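Local coordinates for protein Rna-directed RNA polymerase (Infectious pancreatic necrosis virus, PDB 3ZED) that probably copies viral RNA from an RNA template, adding ribonucleotides from their triphosphates, and occurs both free and covalently linked to the genome, at residues G162-S165 / G166-N169; D268-I271 / R272-R276; R308-Q311 / V312-D315; R373-D377 / N378-L382; V488-W491 / V492-G495. All blocks are in the same frame, centred on the assembly; numbering follows the deposited sequence.

Contact 1. Residues G162-S165 / G166-N169; sequences GSYS and GQLN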
loop_
_atom_site.group_PDB
_atom_site.type_symbol
_atom_site.label_atom_id
_atom_site.label_comp_id
_atom_site.label_asym_id
_atom_site.label_seq_id
_atom_site.Cartn_x
_atom_site.Cartn_y
_atom_site.Cartn_z
ATOM N N GLY B 162 14.412 6.427 12.633
ATOM C CA GLY B 162 15.798 6.248 12.192
ATOM C C GLY B 162 16.683 7.480 12.152
ATOM O O GLY B 162 16.680 8.288 13.084
ATOM N N SER B 163 17.458 7.617 11.075
ATOM C CA SER B 163 18.421 8.711 10.912
ATOM C C SER B 163 18.608 9.079 9.450
ATOM O O SER B 163 18.100 8.376 8.578
ATOM C CB SER B 163 19.771 8.319 11.518
ATOM O OG SER B 163 20.389 7.241 10.830
ATOM N N TYR B 164 19.348 10.174 9.177
ATOM C CA TYR B 164 19.683 10.597 7.807
ATOM C C TYR B 164 20.571 9.529 7.146
ATOM O O TYR B 164 20.300 9.145 6.018
ATOM C CB TYR B 164 20.387 11.964 7.792
ATOM C CG TYR B 164 19.465 13.163 7.875
ATOM C CD1 TYR B 164 18.621 13.493 6.817
ATOM C CD2 TYR B 164 19.499 14.016 8.976
ATOM C CE1 TYR B 164 17.801 14.619 6.872
ATOM C CE2 TYR B 164 18.691 15.148 9.038
ATOM C CZ TYR B 164 17.850 15.451 7.980
ATOM O OH TYR B 164 17.069 16.575 8.053
ATOM N N SER B 165 21.596 9.019 7.872
ATOM C CA SER B 165 22.490 7.961 7.388
ATOM C C SER B 165 21.671 6.710 7.008
ATOM O O SER B 165 21.892 6.126 5.940
ATOM C CB SER B 165 23.542 7.616 8.438
ATOM O OG SER B 165 24.573 8.588 8.496
ATOM N N GLY B 166 20.739 6.324 7.895
ATOM C CA GLY B 166 19.826 5.207 7.669
ATOM C C GLY B 166 19.059 5.379 6.366
ATOM O O GLY B 166 19.090 4.476 5.519
ATOM N N GLN B 167 18.451 6.598 6.152
ATOM C CA GLN B 167 17.690 6.967 4.949
ATOM C C GLN B 167 18.560 6.941 3.692
ATOM O O GLN B 167 18.131 6.421 2.665
ATOM C CB GLN B 167 17.055 8.372 5.095
ATOM C CG GLN B 167 15.901 8.450 6.086
ATOM C CD GLN B 167 15.156 9.743 5.925
ATOM O OE1 GLN B 167 15.505 10.759 6.519
ATOM N NE2 GLN B 167 14.134 9.748 5.085
ATOM N N LEU B 168 19.781 7.504 3.778
ATOM C CA LEU B 168 20.726 7.594 2.660
ATOM C C LEU B 168 21.238 6.201 2.245
ATOM O O LEU B 168 21.275 5.906 1.047
ATOM C CB LEU B 168 21.884 8.541 3.010
ATOM C CG LEU B 168 21.492 10.030 3.137
ATOM C CD1 LEU B 168 22.579 10.835 3.826
ATOM C CD2 LEU B 168 21.158 10.640 1.792
ATOM N N ASN B 169 21.579 5.345 3.225
ATOM C CA ASN B 169 22.014 3.970 2.981
ATOM C C ASN B 169 20.880 3.140 2.377
ATOM O O ASN B 169 21.135 2.285 1.528
ATOM C CB ASN B 169 22.515 3.314 4.264
ATOM C CG ASN B 169 23.928 3.696 4.574
ATOM O OD1 ASN B 169 24.866 3.288 3.892
ATOM N ND2 ASN B 169 24.104 4.512 5.595
#
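Ser165 O, in the first turn of helix 164-179, takes two bonds from one residue: Asn169 N comes in the usual helical way, and Asn169 ND2 lies 2.8 Å from Ser165 O, well above the carbonyl plane and with a bent N-H. The amide reaches back because CG of Asn169 stands beside its own backbone N (chi1 -81°). Tyr164 O accepts from Leu168 N almost in line with the carbonyl, and Leu168 CG also rests 3.2 Å from Tyr164 O. The phenol and the Gln167 amide run side by side, their planes 26° apart, with Tyr164 CD1 4.2 Å from Gln167 OE1. Gly166 meets the cap: its N-H points to Ser163 OG at 3.1 Å, and Ser163, at the N-cap, has chi1 65°, which turns OG toward the helix start. The same OG is hydrogen-bonded to Asp315, Ser165 OG to Asp40, and Gln167 OE1 to His110. Leu168 faces helix 45-54 through Ala48, Phe51 and Leu52, while Tyr164, Gln167 and Leu168 all touch Leu459 of strand 456-459, so the helix start packs against both elements.

Contact 2. Residues D268-I271 / R272-R276; sequences DSFI and RDLGR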
loop_
_atom_site.group_PDB
_atom_site.type_symbol
_atom_site.label_atom_id
_atom_site.label_comp_id
_atom_site.label_asym_id
_atom_site.label_seq_id
_atom_site.Cartn_x
_atom_site.Cartn_y
_atom_site.Cartn_z
ATOM N N ASP B 268 -6.581 20.514 -10.717
ATOM C CA ASP B 268 -7.425 21.022 -11.803
ATOM C C ASP B 268 -6.589 21.573 -12.949
ATOM O O ASP B 268 -6.798 21.204 -14.104
ATOM C CB ASP B 268 -8.343 22.161 -11.309
ATOM C CG ASP B 268 -9.630 21.783 -10.607
ATOM O OD1 ASP B 268 -9.709 20.653 -10.066
ATOM O OD2 ASP B 268 -10.533 22.641 -10.537
ATOM N N SER B 269 -5.654 22.481 -12.618
ATOM C CA SER B 269 -4.803 23.166 -13.592
ATOM C C SER B 269 -3.899 22.189 -14.327
ATOM O O SER B 269 -3.731 22.337 -15.530
ATOM C CB SER B 269 -3.968 24.249 -12.914
ATOM O OG SER B 269 -4.784 25.205 -12.257
ATOM N N PHE B 270 -3.352 21.178 -13.622
ATOM C CA PHE B 270 -2.468 20.207 -14.251
ATOM C C PHE B 270 -3.202 19.357 -15.294
ATOM O O PHE B 270 -2.710 19.255 -16.413
ATOM C CB PHE B 270 -1.778 19.298 -13.208
ATOM C CG PHE B 270 -0.808 18.316 -13.822
ATOM C CD1 PHE B 270 0.358 18.760 -14.446
ATOM C CD2 PHE B 270 -1.072 16.948 -13.802
ATOM C CE1 PHE B 270 1.257 17.849 -15.018
ATOM C CE2 PHE B 270 -0.172 16.032 -14.376
ATOM C CZ PHE B 270 0.984 16.490 -14.979
ATOM N N ILE B 271 -4.352 18.749 -14.934
ATOM C CA ILE B 271 -5.126 17.883 -15.836
ATOM C C ILE B 271 -5.713 18.708 -17.024
ATOM O O ILE B 271 -5.720 18.204 -18.152
ATOM C CB ILE B 271 -6.207 17.023 -15.075
ATOM C CG1 ILE B 271 -6.762 15.857 -15.939
ATOM C CG2 ILE B 271 -7.345 17.851 -14.468
ATOM C CD1 ILE B 271 -5.778 14.729 -16.214
ATOM N N ARG B 272 -6.140 19.975 -16.776
ATOM C CA ARG B 272 -6.697 20.869 -17.802
ATOM C C ARG B 272 -5.613 21.315 -18.787
ATOM O O ARG B 272 -5.844 21.281 -19.997
ATOM C CB ARG B 272 -7.375 22.079 -17.141
ATOM C CG ARG B 272 -7.743 23.252 -18.076
ATOM C CD ARG B 272 -8.697 24.249 -17.438
ATOM N NE ARG B 272 -8.295 24.604 -16.075
ATOM C CZ ARG B 272 -9.014 24.339 -14.991
ATOM N NH1 ARG B 272 -10.201 23.752 -15.100
ATOM N NH2 ARG B 272 -8.563 24.680 -13.790
ATOM N N ASP B 273 -4.433 21.718 -18.263
ATOM C CA ASP B 273 -3.296 22.166 -19.079
ATOM C C ASP B 273 -2.728 21.027 -19.894
ATOM O O ASP B 273 -2.301 21.260 -21.015
ATOM C CB ASP B 273 -2.185 22.794 -18.224
ATOM C CG ASP B 273 -2.402 24.238 -17.803
ATOM O OD1 ASP B 273 -3.527 24.764 -18.010
ATOM O OD2 ASP B 273 -1.452 24.842 -17.259
ATOM N N LEU B 274 -2.730 19.801 -19.341
ATOM C CA LEU B 274 -2.262 18.604 -20.032
ATOM C C LEU B 274 -3.216 18.270 -21.201
ATOM O O LEU B 274 -2.751 18.079 -22.324
ATOM C CB LEU B 274 -2.154 17.440 -19.036
ATOM C CG LEU B 274 -1.506 16.124 -19.497
ATOM C CD1 LEU B 274 -0.047 16.335 -19.959
ATOM C CD2 LEU B 274 -1.552 15.092 -18.376
ATOM N N GLY B 275 -4.519 18.254 -20.931
ATOM C CA GLY B 275 -5.538 17.962 -21.928
ATOM C C GLY B 275 -5.545 18.919 -23.096
ATOM O O GLY B 275 -5.701 18.490 -24.242
ATOM N N ARG B 276 -5.341 20.222 -22.807
ATOM C CA ARG B 276 -5.292 21.274 -23.817
ATOM C C ARG B 276 -4.027 21.154 -24.653
ATOM O O ARG B 276 -4.113 21.199 -25.880
ATOM C CB ARG B 276 -5.370 22.660 -23.164
ATOM C CG ARG B 276 -6.753 23.271 -23.215
ATOM C CD ARG B 276 -7.248 23.669 -21.847
ATOM N NE ARG B 276 -6.635 24.902 -21.349
ATOM C CZ ARG B 276 -7.318 25.925 -20.840
ATOM N NH1 ARG B 276 -8.645 25.879 -20.766
ATOM N NH2 ARG B 276 -6.682 27.009 -20.413
#
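Arg272 folds back over the preceding turn toward Asp268, in the second half of helix 260-278. The backbone interactions are the regular helical ones: Arg272 N bonds Asp268 O at 3.0 Å, and Asp273, Leu274 and Gly275 repeat the step to Ser269, Phe270 and Ile271. The electrostatic part is looser. CG of Arg272 extends away from its backbone N (chi1 168°), and a bend at chi3 (46°) swings the guanidinium back so that one face lies over Asp268 O, 3.9 Å from CZ. NH2 stops 3.5 Å from Asp268 CB, whereas Asp268 OD2 is 4.3 Å from Arg272 NH2, too far for a salt bridge. That carboxylate bonds Ser222 through OD2, and Ser269 OG turns back to Val265 O. Opposite charges at this spacing would still be expected to attract weakly. The apolar contact is that of Phe270 CE2 with Leu274 CD2, which meet obliquely at 4.3 Å. On the buried side, Phe270 sets its ring edge-to-face with Phe294 and touches Met451, while Ile271 packs on Thr439, Trp440 and Phe443. The helix is thereby seated against helices 438-452, 283-293 and 326-340.

Contact 3. Residues R308-Q311 / V312-D315; sequences RYTQ and VDWD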
loop_
_atom_site.group_PDB
_atom_site.type_symbol
_atom_site.label_atom_id
_atom_site.label_comp_id
_atom_site.label_asym_id
_atom_site.label_seq_id
_atom_site.Cartn_x
_atom_site.Cartn_y
_atom_site.Cartn_z
ATOM N N ARG B 308 10.174 -0.510 14.078
ATOM C CA ARG B 308 10.971 -1.149 15.104
ATOM C C ARG B 308 12.225 -1.650 14.391
ATOM O O ARG B 308 12.262 -2.747 13.823
ATOM C CB ARG B 308 10.161 -2.220 15.874
ATOM C CG ARG B 308 9.135 -1.536 16.805
ATOM C CD ARG B 308 8.000 -2.363 17.387
ATOM N NE ARG B 308 6.859 -2.418 16.490
ATOM C CZ ARG B 308 5.649 -1.923 16.720
ATOM N NH1 ARG B 308 5.374 -1.323 17.864
ATOM N NH2 ARG B 308 4.706 -2.030 15.810
ATOM N N TYR B 309 13.225 -0.746 14.328
ATOM C CA TYR B 309 14.519 -0.976 13.706
ATOM C C TYR B 309 15.474 -1.683 14.639
ATOM O O TYR B 309 15.329 -1.602 15.855
ATOM C CB TYR B 309 15.132 0.367 13.278
ATOM C CG TYR B 309 14.360 1.061 12.180
ATOM C CD1 TYR B 309 14.350 0.557 10.886
ATOM C CD2 TYR B 309 13.658 2.235 12.430
ATOM C CE1 TYR B 309 13.633 1.182 9.871
ATOM C CE2 TYR B 309 12.945 2.879 11.419
ATOM C CZ TYR B 309 12.947 2.353 10.137
ATOM O OH TYR B 309 12.262 2.961 9.115
ATOM N N THR B 310 16.477 -2.356 14.069
ATOM C CA THR B 310 17.560 -2.996 14.823
ATOM C C THR B 310 18.503 -1.868 15.241
ATOM O O THR B 310 18.901 -1.080 14.382
ATOM C CB THR B 310 18.198 -4.089 13.945
ATOM O OG1 THR B 310 17.305 -5.199 13.930
ATOM C CG2 THR B 310 19.510 -4.567 14.445
ATOM N N GLN B 311 18.820 -1.754 16.556
ATOM C CA GLN B 311 19.734 -0.725 17.089
ATOM C C GLN B 311 21.091 -0.742 16.376
ATOM O O GLN B 311 21.582 0.300 15.974
ATOM C CB GLN B 311 19.962 -0.908 18.591
ATOM C CG GLN B 311 18.760 -0.535 19.454
ATOM C CD GLN B 311 19.016 -0.873 20.890
ATOM O OE1 GLN B 311 20.149 -0.922 21.351
ATOM N NE2 GLN B 311 17.973 -1.113 21.640
ATOM N N VAL B 312 21.670 -1.940 16.182
ATOM C CA VAL B 312 22.967 -2.134 15.527
ATOM C C VAL B 312 22.944 -1.584 14.064
ATOM O O VAL B 312 23.978 -1.115 13.596
ATOM C CB VAL B 312 23.409 -3.628 15.636
ATOM C CG1 VAL B 312 24.294 -4.071 14.480
ATOM C CG2 VAL B 312 24.126 -3.871 16.965
ATOM N N ASP B 313 21.778 -1.567 13.396
ATOM C CA ASP B 313 21.651 -1.067 12.017
ATOM C C ASP B 313 20.856 0.233 11.931
ATOM O O ASP B 313 20.400 0.582 10.839
ATOM C CB ASP B 313 21.007 -2.124 11.095
ATOM C CG ASP B 313 21.694 -3.481 11.103
ATOM O OD1 ASP B 313 22.947 -3.516 11.099
ATOM O OD2 ASP B 313 20.976 -4.509 11.130
ATOM N N TRP B 314 20.734 0.986 13.056
ATOM C CA TRP B 314 20.017 2.272 13.099
ATOM C C TRP B 314 20.460 3.239 11.997
ATOM O O TRP B 314 19.611 3.890 11.381
ATOM C CB TRP B 314 20.238 2.937 14.457
ATOM C CG TRP B 314 19.373 4.138 14.704
ATOM C CD1 TRP B 314 19.774 5.441 14.733
ATOM C CD2 TRP B 314 17.977 4.138 15.035
ATOM N NE1 TRP B 314 18.711 6.258 15.027
ATOM C CE2 TRP B 314 17.596 5.486 15.242
ATOM C CE3 TRP B 314 17.001 3.132 15.149
ATOM C CZ2 TRP B 314 16.285 5.856 15.589
ATOM C CZ3 TRP B 314 15.697 3.502 15.463
ATOM C CH2 TRP B 314 15.347 4.849 15.676
ATOM N N ASP B 315 21.782 3.354 11.769
ATOM C CA ASP B 315 22.339 4.257 10.758
ATOM C C ASP B 315 22.599 3.549 9.409
ATOM O O ASP B 315 23.161 4.159 8.498
ATOM C CB ASP B 315 23.631 4.916 11.291
ATOM C CG ASP B 315 23.410 5.767 12.535
ATOM O OD1 ASP B 315 22.470 6.594 12.532
ATOM O OD2 ASP B 315 24.176 5.606 13.512
#
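Tyr309 turns a ring edge toward the face of the six-membered ring of Trp314, an offset edge-to-face pair with centroids 5.9 Å apart and planes at 84°. The nearest approaches are Tyr309 CB to Trp314 CE3 at 3.8 Å and Tyr309 CD2 to Trp314 CZ3 at 3.9 Å, so Tyr309 CB and CD2 do the touching. CG of Trp314 lies opposite its backbone N (chi1 -170°), which carries the indole back toward the strand end. A second edge-to-face partner of the indole is Phe35. The chain turns sharply between the rings: Asp313 N bonds Thr310 O and Trp314 N bonds Gln311 O, each at 3.1 Å with the donor above the carbonyl plane, and the first is the more bent. Thr310 and Asp313 lie alongside one another, Thr310 CG2 being 3.6 Å from Asp313 OD2, while Asp313 OD1 is in a salt bridge with Lys316. Tyr309 OH is tied to Lys305 O and Arg319 N. The turn ends strand 299-310 beside strand 157-160: Tyr309 shares backbone bonds with Gln158, Gln311 NE2 bonds Leu157 O, and Trp314 touches Gln158.

Contact 4. Residues R373-D377 / N378-L382; sequences RDSLD and NDEDL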
loop_
_atom_site.group_PDB
_atom_site.type_symbol
_atom_site.label_atom_id
_atom_site.label_comp_id
_atom_site.label_asym_id
_atom_site.label_seq_id
_atom_site.Cartn_x
_atom_site.Cartn_y
_atom_site.Cartn_z
ATOM N N ARG B 373 -6.071 -27.302 3.561
ATOM C CA ARG B 373 -6.335 -28.713 3.884
ATOM C C ARG B 373 -6.896 -29.471 2.678
ATOM O O ARG B 373 -6.437 -30.583 2.411
ATOM C CB ARG B 373 -7.256 -28.853 5.108
ATOM C CG ARG B 373 -6.515 -28.577 6.437
ATOM C CD ARG B 373 -7.432 -28.696 7.643
ATOM N NE ARG B 373 -8.192 -27.461 7.862
ATOM C CZ ARG B 373 -9.159 -27.301 8.769
ATOM N NH1 ARG B 373 -9.517 -28.312 9.559
ATOM N NH2 ARG B 373 -9.779 -26.131 8.886
ATOM N N ASP B 374 -7.836 -28.862 1.925
ATOM C CA ASP B 374 -8.407 -29.474 0.725
ATOM C C ASP B 374 -7.321 -29.669 -0.343
ATOM O O ASP B 374 -7.288 -30.721 -0.982
ATOM C CB ASP B 374 -9.603 -28.650 0.173
ATOM C CG ASP B 374 -10.857 -28.632 1.054
ATOM O OD1 ASP B 374 -10.826 -29.240 2.164
ATOM O OD2 ASP B 374 -11.859 -27.994 0.651
ATOM N N SER B 375 -6.403 -28.698 -0.484
ATOM C CA SER B 375 -5.298 -28.788 -1.429
ATOM C C SER B 375 -4.406 -29.978 -1.101
ATOM O O SER B 375 -4.104 -30.776 -1.996
ATOM C CB SER B 375 -4.481 -27.499 -1.443
ATOM O OG SER B 375 -5.161 -26.509 -2.197
ATOM N N LEU B 376 -4.015 -30.111 0.183
ATOM C CA LEU B 376 -3.159 -31.198 0.666
ATOM C C LEU B 376 -3.827 -32.575 0.475
ATOM O O LEU B 376 -3.140 -33.514 0.064
ATOM C CB LEU B 376 -2.767 -30.991 2.135
ATOM C CG LEU B 376 -1.810 -29.811 2.419
ATOM C CD1 LEU B 376 -1.823 -29.470 3.886
ATOM C CD2 LEU B 376 -0.354 -30.092 1.919
ATOM N N ASP B 377 -5.165 -32.681 0.735
ATOM C CA ASP B 377 -5.915 -33.932 0.566
ATOM C C ASP B 377 -6.020 -34.331 -0.902
ATOM O O ASP B 377 -6.023 -35.526 -1.203
ATOM C CB ASP B 377 -7.338 -33.826 1.172
ATOM C CG ASP B 377 -7.417 -33.542 2.668
ATOM O OD1 ASP B 377 -6.346 -33.535 3.339
ATOM O OD2 ASP B 377 -8.544 -33.289 3.165
ATOM N N ASN B 378 -6.137 -33.340 -1.807
ATOM C CA ASN B 378 -6.286 -33.571 -3.243
ATOM C C ASN B 378 -4.929 -33.511 -3.985
ATOM O O ASN B 378 -4.892 -33.635 -5.210
ATOM C CB ASN B 378 -7.274 -32.564 -3.824
ATOM C CG ASN B 378 -8.694 -32.787 -3.359
ATOM O OD1 ASN B 378 -9.266 -33.872 -3.527
ATOM N ND2 ASN B 378 -9.304 -31.759 -2.786
ATOM N N ASP B 379 -3.825 -33.366 -3.224
ATOM C CA ASP B 379 -2.444 -33.258 -3.710
ATOM C C ASP B 379 -2.337 -32.178 -4.837
ATOM O O ASP B 379 -1.740 -32.405 -5.902
ATOM C CB ASP B 379 -1.889 -34.630 -4.142
ATOM C CG ASP B 379 -0.373 -34.718 -4.098
ATOM O OD1 ASP B 379 0.217 -34.490 -3.001
ATOM O OD2 ASP B 379 0.231 -35.007 -5.154
ATOM N N GLU B 380 -2.945 -31.000 -4.567
ATOM C CA GLU B 380 -2.968 -29.838 -5.450
ATOM C C GLU B 380 -2.055 -28.739 -4.917
ATOM O O GLU B 380 -2.010 -28.503 -3.702
ATOM C CB GLU B 380 -4.394 -29.278 -5.594
ATOM C CG GLU B 380 -5.392 -30.198 -6.281
ATOM C CD GLU B 380 -6.850 -29.799 -6.130
ATOM O OE1 GLU B 380 -7.139 -28.827 -5.393
ATOM O OE2 GLU B 380 -7.710 -30.482 -6.729
ATOM N N ASP B 381 -1.326 -28.067 -5.834
ATOM C CA ASP B 381 -0.458 -26.946 -5.498
ATOM C C ASP B 381 -1.329 -25.732 -5.275
ATOM O O ASP B 381 -2.450 -25.682 -5.763
ATOM C CB ASP B 381 0.594 -26.696 -6.601
ATOM C CG ASP B 381 1.600 -27.823 -6.797
ATOM O OD1 ASP B 381 1.947 -28.495 -5.804
ATOM O OD2 ASP B 381 2.052 -28.021 -7.944
ATOM N N LEU B 382 -0.834 -24.763 -4.533
ATOM C CA LEU B 382 -1.614 -23.568 -4.221
ATOM C C LEU B 382 -0.722 -22.331 -4.246
ATOM O O LEU B 382 0.432 -22.384 -3.801
ATOM C CB LEU B 382 -2.238 -23.766 -2.819
ATOM C CG LEU B 382 -3.356 -22.847 -2.344
ATOM C CD1 LEU B 382 -4.622 -22.979 -3.227
ATOM C CD2 LEU B 382 -3.718 -23.201 -0.911
#
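A Schellman motif closes helix 364-377, with Asp379 as the residue of positive phi (50°). Its hallmark bond runs from Glu380 N to Ser375 O, 2.8 Å and almost straight at 174°. The inner bond, Asp379 N to Leu376 O, is long and weak at 3.4 Å. One residue before Ser375, Asp374 O accepts from Asn378 N at 3.0 Å. With CG of Asn378 beside its own backbone N (chi1 -69°), the amide folds back over the last turn and ND2 lies 2.9 Å from Asp374 O in a weak, strongly bent bond. Ser375 is the residue most covered here. Its CB lies 3.5 Å from Glu380 O, and its OG, which also bonds weakly to Ile371 O, rests against both methyls of Leu382, 3.7 Å from CD1. Leu382 thus packs back against the last turns of the helix, also touching Ile371 and Ile372. Arg525 bridges the turn from outside, pairing with the Asp379 carboxylate and bonding Leu376 O. The arrangement is that of a helix C-cap in which the chain reverses and leads directly into strand 382-386, an edge strand of a four-stranded antiparallel sheet.

Contact 5. Residues V488-W491 / V492-G495; sequences VAEW and VKAG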
loop_
_atom_site.group_PDB
_atom_site.type_symbol
_atom_site.label_atom_id
_atom_site.label_comp_id
_atom_site.label_asym_id
_atom_site.label_seq_id
_atom_site.Cartn_x
_atom_site.Cartn_y
_atom_site.Cartn_z
ATOM N N VAL B 488 4.890 -15.251 -10.357
ATOM C CA VAL B 488 4.010 -16.433 -10.244
ATOM C C VAL B 488 3.733 -17.024 -11.640
ATOM O O VAL B 488 3.865 -18.235 -11.797
ATOM C CB VAL B 488 2.704 -16.135 -9.450
ATOM C CG1 VAL B 488 1.700 -17.282 -9.552
ATOM C CG2 VAL B 488 3.024 -15.839 -7.991
ATOM N N ALA B 489 3.411 -16.183 -12.649
ATOM C CA ALA B 489 3.185 -16.643 -14.029
ATOM C C ALA B 489 4.420 -17.389 -14.579
ATOM O O ALA B 489 4.272 -18.402 -15.262
ATOM C CB ALA B 489 2.848 -15.466 -14.925
ATOM N N GLU B 490 5.632 -16.894 -14.256
ATOM C CA GLU B 490 6.891 -17.499 -14.692
ATOM C C GLU B 490 7.155 -18.807 -13.934
ATOM O O GLU B 490 7.695 -19.728 -14.521
ATOM C CB GLU B 490 8.069 -16.517 -14.553
ATOM C CG GLU B 490 8.079 -15.445 -15.632
ATOM C CD GLU B 490 8.243 -15.946 -17.053
ATOM O OE1 GLU B 490 9.038 -16.889 -17.283
ATOM O OE2 GLU B 490 7.564 -15.389 -17.942
ATOM N N TRP B 491 6.718 -18.905 -12.669
ATOM C CA TRP B 491 6.824 -20.134 -11.871
ATOM C C TRP B 491 5.941 -21.211 -12.507
ATOM O O TRP B 491 6.423 -22.318 -12.746
ATOM C CB TRP B 491 6.444 -19.853 -10.410
ATOM C CG TRP B 491 6.138 -21.050 -9.556
ATOM C CD1 TRP B 491 7.036 -21.927 -9.019
ATOM C CD2 TRP B 491 4.852 -21.423 -9.040
ATOM N NE1 TRP B 491 6.389 -22.833 -8.213
ATOM C CE2 TRP B 491 5.045 -22.553 -8.213
ATOM C CE3 TRP B 491 3.545 -20.907 -9.196
ATOM C CZ2 TRP B 491 3.975 -23.197 -7.562
ATOM C CZ3 TRP B 491 2.491 -21.543 -8.549
ATOM C CH2 TRP B 491 2.708 -22.675 -7.746
ATOM N N VAL B 492 4.697 -20.853 -12.882
ATOM C CA VAL B 492 3.749 -21.754 -13.551
ATOM C C VAL B 492 4.340 -22.187 -14.917
ATOM O O VAL B 492 4.370 -23.386 -15.204
ATOM C CB VAL B 492 2.334 -21.114 -13.692
ATOM C CG1 VAL B 492 1.399 -21.972 -14.553
ATOM C CG2 VAL B 492 1.704 -20.848 -12.319
ATOM N N LYS B 493 4.854 -21.220 -15.719
ATOM C CA LYS B 493 5.458 -21.488 -17.030
ATOM C C LYS B 493 6.651 -22.459 -16.912
ATOM O O LYS B 493 6.729 -23.393 -17.699
ATOM C CB LYS B 493 5.892 -20.179 -17.712
ATOM C CG LYS B 493 6.335 -20.357 -19.140
ATOM C CD LYS B 493 6.965 -19.117 -19.704
ATOM C CE LYS B 493 7.452 -19.368 -21.114
ATOM N NZ LYS B 493 8.102 -18.167 -21.688
ATOM N N ALA B 494 7.529 -22.278 -15.900
ATOM C CA ALA B 494 8.711 -23.124 -15.680
ATOM C C ALA B 494 8.364 -24.521 -15.104
ATOM O O ALA B 494 9.274 -25.289 -14.780
ATOM C CB ALA B 494 9.697 -22.410 -14.765
ATOM N N GLY B 495 7.071 -24.843 -15.011
ATOM C CA GLY B 495 6.593 -26.134 -14.524
ATOM C C GLY B 495 6.564 -26.250 -13.017
ATOM O O GLY B 495 6.776 -27.337 -12.475
HETATM O O HOH W 1 8.094 -15.289 -20.567
#
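Glu490 bends at chi2 (-63°) while Lys493 stays fully extended from chi1 (-172°) to its end, and the two side chains run alongside in the same direction. Their carbon and oxygen atoms meet first: Glu490 OE1 is 3.9 Å from Lys493 CD, whereas the charged ends, OE1 and NZ, are 4.7 Å apart. A water spans the gap, donating to Glu490 OE2 at 2.7 Å and accepting from Lys493 NZ at 3.1 Å. The carboxylate is further held by Lys510 through OE1 and by Tyr192 through OE2, so several partners probably favour its charged form. Trp491 takes chi1 164°, which sets its indole against the next residue: Val492 CG2 lies 3.6 Å from Trp491 CE3, and also 3.4 Å from Val488 O. That carbonyl sits at the indole edge, in plane, and accepts Val492 N. Ala494 N closes on Glu490 O as the helix runs out. Gly495, with positive phi, follows as the C-prime residue of a Schellman motif, its N bonding Val492 O. Helix 476-493 here packs against helix 706-714, touched by Val488 and Val492, helix 507-511, touched by Glu490 and Trp491, and strand 382-386, met by Val488 and Trp491.

How the contacts relate
Contacts 1 and 2 are buried, whereas contacts 3, 4 and 5 carry exposed residues. Contacts 1 and 3 adjoin, centres about 10 Å apart: Gly162 CA lies 3.5 Å from Trp314 CZ2, so the helix start and the strand-end turn share one patch of the fold. Contacts 4 and 5 sit about 18 Å apart between centres, both at helix C-termini; the first leads into strand 382-386, which the second packs against, and Lys496 pairs with Asp381. Contact 2 stands apart within a helix. Chemistry follows place: N-cap polarity in contact 1, helical bonds with apolar packing in contact 2, aromatic edge-to-face in contact 3, Schellman bonding in contacts 4 and 5, and a water bridging Glu490 and Lys493.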